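Local coordinates for protein dihydrodipicolinate synthase (Rhodopseudomonas palustris, PDB 3DZ1) that probably makes 4-hydroxy-tetrahydrodipicolinate, the dihydrodipicolinate synthase step of lysine biosynthesis, at residues 165-170 with 215-220; 177-182 with 196-201. One frame throughout, in Å; residues are numbered along the deposited sequence.

Interaction 1 of 2, residues 165-170 with 215-220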
loop_
_atom_site.group_PDB
_atom_site.type_symbol
_atom_site.label_atom_id
_atom_site.label_comp_id
_atom_site.label_asym_id
_atom_site.label_seq_id
_atom_site.Cartn_x
_atom_site.Cartn_y
_atom_site.Cartn_z
ATOM N N CYS A 165 -15.229 19.416 -16.362
ATOM C CA CYS A 165 -14.029 19.464 -15.529
ATOM C C CYS A 165 -13.293 20.695 -16.055
ATOM O O CYS A 165 -12.849 20.714 -17.203
ATOM C CB CYS A 165 -13.148 18.231 -15.701
ATOM S SG CYS A 165 -11.646 18.340 -14.672
ATOM N N VAL A 166 -13.171 21.722 -15.223
ATOM C CA VAL A 166 -12.535 22.964 -15.648
ATOM C C VAL A 166 -11.163 23.223 -15.045
ATOM O O VAL A 166 -10.466 24.146 -15.464
ATOM C CB VAL A 166 -13.428 24.183 -15.306
ATOM C CG1 VAL A 166 -14.764 24.081 -16.038
ATOM C CG2 VAL A 166 -13.660 24.253 -13.797
HETATM N N MSE A 167 -10.764 22.411 -14.076
HETATM C CA MSE A 167 -9.488 22.657 -13.427
HETATM C C MSE A 167 -8.817 21.416 -12.870
HETATM O O MSE A 167 -9.473 20.438 -12.505
HETATM C CB MSE A 167 -9.700 23.655 -12.280
HETATM C CG MSE A 167 -8.460 23.986 -11.450
HETATM SE SE MSE A 167 -8.948 24.918 -9.802
HETATM C CE MSE A 167 -9.357 26.656 -10.575
ATOM N N LEU A 168 -7.492 21.475 -12.818
ATOM C CA LEU A 168 -6.697 20.411 -12.245
ATOM C C LEU A 168 -5.990 21.029 -11.049
ATOM O O LEU A 168 -5.373 22.094 -11.177
ATOM C CB LEU A 168 -5.632 19.911 -13.228
ATOM C CG LEU A 168 -4.517 19.057 -12.595
ATOM C CD1 LEU A 168 -5.071 17.695 -12.194
ATOM C CD2 LEU A 168 -3.361 18.882 -13.579
ATOM N N LYS A 169 -6.113 20.401 -9.882
ATOM C CA LYS A 169 -5.383 20.884 -8.722
ATOM C C LYS A 169 -4.151 20.006 -8.798
ATOM O O LYS A 169 -4.188 18.831 -8.426
ATOM C CB LYS A 169 -6.099 20.620 -7.400
ATOM C CG LYS A 169 -5.318 21.217 -6.231
ATOM C CD LYS A 169 -5.765 20.700 -4.877
ATOM C CE LYS A 169 -4.912 21.321 -3.778
ATOM N NZ LYS A 169 -5.190 20.741 -2.443
ATOM N N HIS A 170 -3.079 20.583 -9.315
ATOM C CA HIS A 170 -1.811 19.893 -9.513
ATOM C C HIS A 170 -0.972 19.738 -8.250
ATOM O O HIS A 170 -0.424 20.713 -7.731
ATOM C CB HIS A 170 -1.014 20.642 -10.587
ATOM C CG HIS A 170 0.352 20.086 -10.837
ATOM N ND1 HIS A 170 0.578 18.988 -11.640
ATOM C CD2 HIS A 170 1.568 20.477 -10.387
ATOM C CE1 HIS A 170 1.872 18.726 -11.674
ATOM N NE2 HIS A 170 2.495 19.615 -10.923
ATOM N N GLY A 215 -1.754 29.396 -11.332
ATOM C CA GLY A 215 -1.668 29.946 -9.999
ATOM C C GLY A 215 -1.527 28.874 -8.944
ATOM O O GLY A 215 -1.075 27.756 -9.222
ATOM N N ALA A 216 -1.932 29.212 -7.727
ATOM C CA ALA A 216 -1.821 28.288 -6.610
ATOM C C ALA A 216 -3.107 28.102 -5.818
ATOM O O ALA A 216 -3.914 29.025 -5.686
ATOM C CB ALA A 216 -0.724 28.772 -5.664
HETATM N N MSE A 217 -3.296 26.889 -5.314
HETATM C CA MSE A 217 -4.422 26.584 -4.442
HETATM C C MSE A 217 -3.621 26.153 -3.228
HETATM O O MSE A 217 -3.161 25.011 -3.140
HETATM C CB MSE A 217 -5.275 25.430 -4.960
HETATM C CG MSE A 217 -6.537 25.267 -4.120
HETATM SE SE MSE A 217 -7.725 23.875 -4.715
HETATM C CE MSE A 217 -8.362 24.719 -6.321
ATOM N N THR A 218 -3.451 27.090 -2.302
ATOM C CA THR A 218 -2.613 26.882 -1.133
ATOM C C THR A 218 -3.230 26.957 0.256
ATOM O O THR A 218 -4.091 27.789 0.529
ATOM C CB THR A 218 -1.448 27.896 -1.164
ATOM O OG1 THR A 218 -0.665 27.770 0.024
ATOM C CG2 THR A 218 -1.990 29.318 -1.260
ATOM N N GLY A 219 -2.748 26.079 1.131
ATOM C CA GLY A 219 -3.187 26.055 2.513
ATOM C C GLY A 219 -2.120 26.732 3.366
ATOM O O GLY A 219 -2.223 26.775 4.591
ATOM N N TYR A 220 -1.089 27.265 2.710
ATOM C CA TYR A 220 0.010 27.949 3.395
ATOM C C TYR A 220 -0.513 29.115 4.240
ATOM O O TYR A 220 -1.373 29.879 3.786
ATOM C CB TYR A 220 1.024 28.454 2.361
ATOM C CG TYR A 220 2.247 29.123 2.951
ATOM C CD1 TYR A 220 3.002 28.497 3.946
ATOM C CD2 TYR A 220 2.661 30.375 2.499
ATOM C CE1 TYR A 220 4.140 29.107 4.477
ATOM C CE2 TYR A 220 3.795 30.991 3.020
ATOM C CZ TYR A 220 4.529 30.354 4.008
ATOM O OH TYR A 220 5.652 30.969 4.516
#
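Lys169, Met167 and Met217 meet through flexible, unbranched side chains, and none of the three brings a ring, amide or carboxylate to the contact. There is therefore no face or edge to align, and the meeting illustrates how slender chains can be laid across one another in a buried interior. Both methionines are selenomethionine, with selenium where sulfur would be. The extended chain of Lys169 crosses the side chain of Met217 at about a right angle, and its closest atom, CD, lies 3.7 Å from Met217 SE. Atoms CG and CE of Lys169 are each 3.9 Å from the same SE, so three successive methylenes bear on one large polarisable atom. Met217 then turns at its last torsion (chi3 -71°), which carries its methyl to the other partner: CE of Met217 comes within 3.5 Å of SE of Met167. The setting is the interior of an eight-stranded TIM barrel. Strands 165-170 and 215-218 are not neighbours there; strand 195-198 lies between them and shares backbone hydrogen bonds with both, and the CA atoms of Lys169 and Met217 stand 7.2 Å apart. Met217 also packs on Phe13 and Ile15 of strand 11-15, and it is predicted to belong to the pyruvate site. DapA enzymes use a Schiff-base lysine on the sixth barrel strand, and the place of Lys169 is consistent with that role. At its polar end, NZ forms a salt bridge with Glu171. An alanine here would remove the methylenes covering Met217 SE and is likely to leave Glu171 without its ionic mate and Met217 freer to turn. At the end of strand 215-218, Thr218 OG1 accepts from Tyr220 N at 2.8 Å, an ST turn with an N-H...O angle of 155°.

Interaction 2 of 2, residues 177-182 with 196-201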
loop_
_atom_site.group_PDB
_atom_site.type_symbol
_atom_site.label_atom_id
_atom_site.label_comp_id
_atom_site.label_asym_id
_atom_site.label_seq_id
_atom_site.Cartn_x
_atom_site.Cartn_y
_atom_site.Cartn_z
ATOM N N GLU A 177 7.276 18.307 -14.923
ATOM C CA GLU A 177 7.141 17.882 -16.314
ATOM C C GLU A 177 5.681 17.643 -16.712
ATOM O O GLU A 177 5.316 17.811 -17.872
ATOM C CB GLU A 177 7.960 16.613 -16.575
ATOM C CG GLU A 177 9.470 16.761 -16.367
ATOM C CD GLU A 177 10.099 17.896 -17.173
ATOM O OE1 GLU A 177 9.581 18.239 -18.258
ATOM O OE2 GLU A 177 11.133 18.438 -16.723
ATOM N N LYS A 178 4.849 17.251 -15.751
ATOM C CA LYS A 178 3.438 17.013 -16.031
ATOM C C LYS A 178 2.768 18.299 -16.511
ATOM O O LYS A 178 1.941 18.279 -17.419
ATOM C CB LYS A 178 2.727 16.478 -14.779
ATOM C CG LYS A 178 1.209 16.417 -14.895
ATOM C CD LYS A 178 0.583 15.697 -13.705
ATOM C CE LYS A 178 0.753 14.187 -13.814
ATOM N NZ LYS A 178 0.216 13.469 -12.621
ATOM N N ILE A 179 3.124 19.424 -15.903
ATOM C CA ILE A 179 2.536 20.690 -16.306
ATOM C C ILE A 179 2.922 20.969 -17.752
ATOM O O ILE A 179 2.069 21.270 -18.582
ATOM C CB ILE A 179 3.019 21.844 -15.409
ATOM C CG1 ILE A 179 2.587 21.581 -13.964
ATOM C CG2 ILE A 179 2.442 23.171 -15.906
ATOM C CD1 ILE A 179 3.026 22.654 -12.988
ATOM N N THR A 180 4.212 20.856 -18.051
ATOM C CA THR A 180 4.704 21.088 -19.402
ATOM C C THR A 180 3.997 20.190 -20.415
ATOM O O THR A 180 3.581 20.655 -21.476
ATOM C CB THR A 180 6.225 20.846 -19.477
ATOM O OG1 THR A 180 6.892 21.805 -18.643
ATOM C CG2 THR A 180 6.729 20.976 -20.909
ATOM N N THR A 181 3.857 18.905 -20.086
ATOM C CA THR A 181 3.203 17.951 -20.981
ATOM C C THR A 181 1.747 18.341 -21.248
ATOM O O THR A 181 1.296 18.340 -22.401
ATOM C CB THR A 181 3.250 16.523 -20.399
ATOM O OG1 THR A 181 4.614 16.104 -20.287
ATOM C CG2 THR A 181 2.500 15.545 -21.300
ATOM N N LEU A 182 1.015 18.677 -20.189
ATOM C CA LEU A 182 -0.381 19.087 -20.330
ATOM C C LEU A 182 -0.512 20.354 -21.178
ATOM O O LEU A 182 -1.403 20.455 -22.025
ATOM C CB LEU A 182 -1.023 19.302 -18.950
ATOM C CG LEU A 182 -1.232 18.029 -18.116
ATOM C CD1 LEU A 182 -1.704 18.389 -16.726
ATOM C CD2 LEU A 182 -2.248 17.113 -18.807
ATOM N N ILE A 196 -4.891 25.269 -14.191
ATOM C CA ILE A 196 -3.994 24.442 -13.405
ATOM C C ILE A 196 -3.507 25.244 -12.206
ATOM O O ILE A 196 -2.736 26.191 -12.350
ATOM C CB ILE A 196 -2.774 23.960 -14.231
ATOM C CG1 ILE A 196 -3.241 23.067 -15.389
ATOM C CG2 ILE A 196 -1.816 23.180 -13.326
ATOM C CD1 ILE A 196 -2.094 22.499 -16.250
ATOM N N LEU A 197 -3.996 24.883 -11.024
ATOM C CA LEU A 197 -3.583 25.546 -9.793
ATOM C C LEU A 197 -2.792 24.494 -9.038
ATOM O O LEU A 197 -3.211 23.338 -8.941
ATOM C CB LEU A 197 -4.790 26.005 -8.976
ATOM C CG LEU A 197 -5.685 27.062 -9.627
ATOM C CD1 LEU A 197 -6.630 27.610 -8.576
ATOM C CD2 LEU A 197 -4.837 28.196 -10.215
ATOM N N CYS A 198 -1.652 24.898 -8.498
ATOM C CA CYS A 198 -0.776 23.962 -7.818
ATOM C C CYS A 198 -0.874 23.880 -6.312
ATOM O O CYS A 198 -1.181 24.862 -5.628
ATOM C CB CYS A 198 0.662 24.245 -8.238
ATOM S SG CYS A 198 0.847 24.159 -10.035
ATOM N N GLY A 199 -0.594 22.681 -5.808
ATOM C CA GLY A 199 -0.647 22.435 -4.384
ATOM C C GLY A 199 0.619 21.819 -3.821
ATOM O O GLY A 199 1.718 22.339 -4.014
ATOM N N ASN A 200 0.458 20.693 -3.134
ATOM C CA ASN A 200 1.571 20.005 -2.483
ATOM C C ASN A 200 2.319 20.988 -1.589
ATOM O O ASN A 200 3.547 21.077 -1.632
ATOM C CB ASN A 200 2.533 19.385 -3.506
ATOM C CG ASN A 200 3.572 18.484 -2.848
ATOM O OD1 ASN A 200 3.293 17.855 -1.832
ATOM N ND2 ASN A 200 4.762 18.409 -3.429
ATOM N N GLY A 201 1.554 21.727 -0.786
ATOM C CA GLY A 201 2.117 22.691 0.142
ATOM C C GLY A 201 2.861 23.866 -0.463
ATOM O O GLY A 201 3.466 24.649 0.267
#
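Ile179 and Leu182, one turn apart on helix 176-188, meet Cys198 and Ile196 of the following strand in a small apolar seam. This is the return half of a beta-alpha-beta unit, strand 165-170, helix 176-188 and strand 195-198, and it exemplifies how a TIM barrel is sealed on its outside: side chains of the helix pack against those of the strand, while the backbones stay well apart. The CA atoms of Ile179 and Ile196, the nearest pair, are 8.1 Å from each other. Each touch is made by a terminal atom. The methyl CD1 of Ile179 reaches SG of Cys198 at 4.0 Å, and CD1 of Leu182 meets CD1 of Ile196 at 4.2 Å, the two chains slanting past one another. In Ile179 the CG1 branch sits beside the backbone N (chi1 -62°) and continues extended to CD1 (chi2 179°), which puts the methyl at the end of the longest arm available to it. Around this first shell, His170 of strand 165-170 touches both isoleucines, Leu168 of that strand and Pro152 of helix 152-161 border Leu182, and Glu208 of helix 205-211 packs on both Ile179 and Cys198. Farther out the helix is tied by polar links: Lys178 NZ forms salt bridges with Asp141 and Asp172 and a hydrogen bond to Met150 O. Glu177 OE2 makes a salt bridge with NH2 of Arg211 and a hydrogen bond with OG1 of Thr288 of the second subunit.

In the fold
Both contacts are buried and mainly apolar, yet they occupy the two sides of one barrel wall. Interaction 1 lies inside it, its centre about 5 Å from the centre of the chain, where selenomethionines and a lysine converge near the predicted pyruvate site. Interaction 2 lies outside, its centre about 13 Å from the centre of the chain, where aliphatic methyls and a thiol fill the space under a helix whose outer side reaches another subunit. Strand 195-198 connects them: it separates the two strands of interaction 1 and is itself the strand packed in interaction 2. Probable hydrogen bonds of 2.8 Å, His170 N to Leu197 O and Gly199 N to His170 O, join the contacts directly.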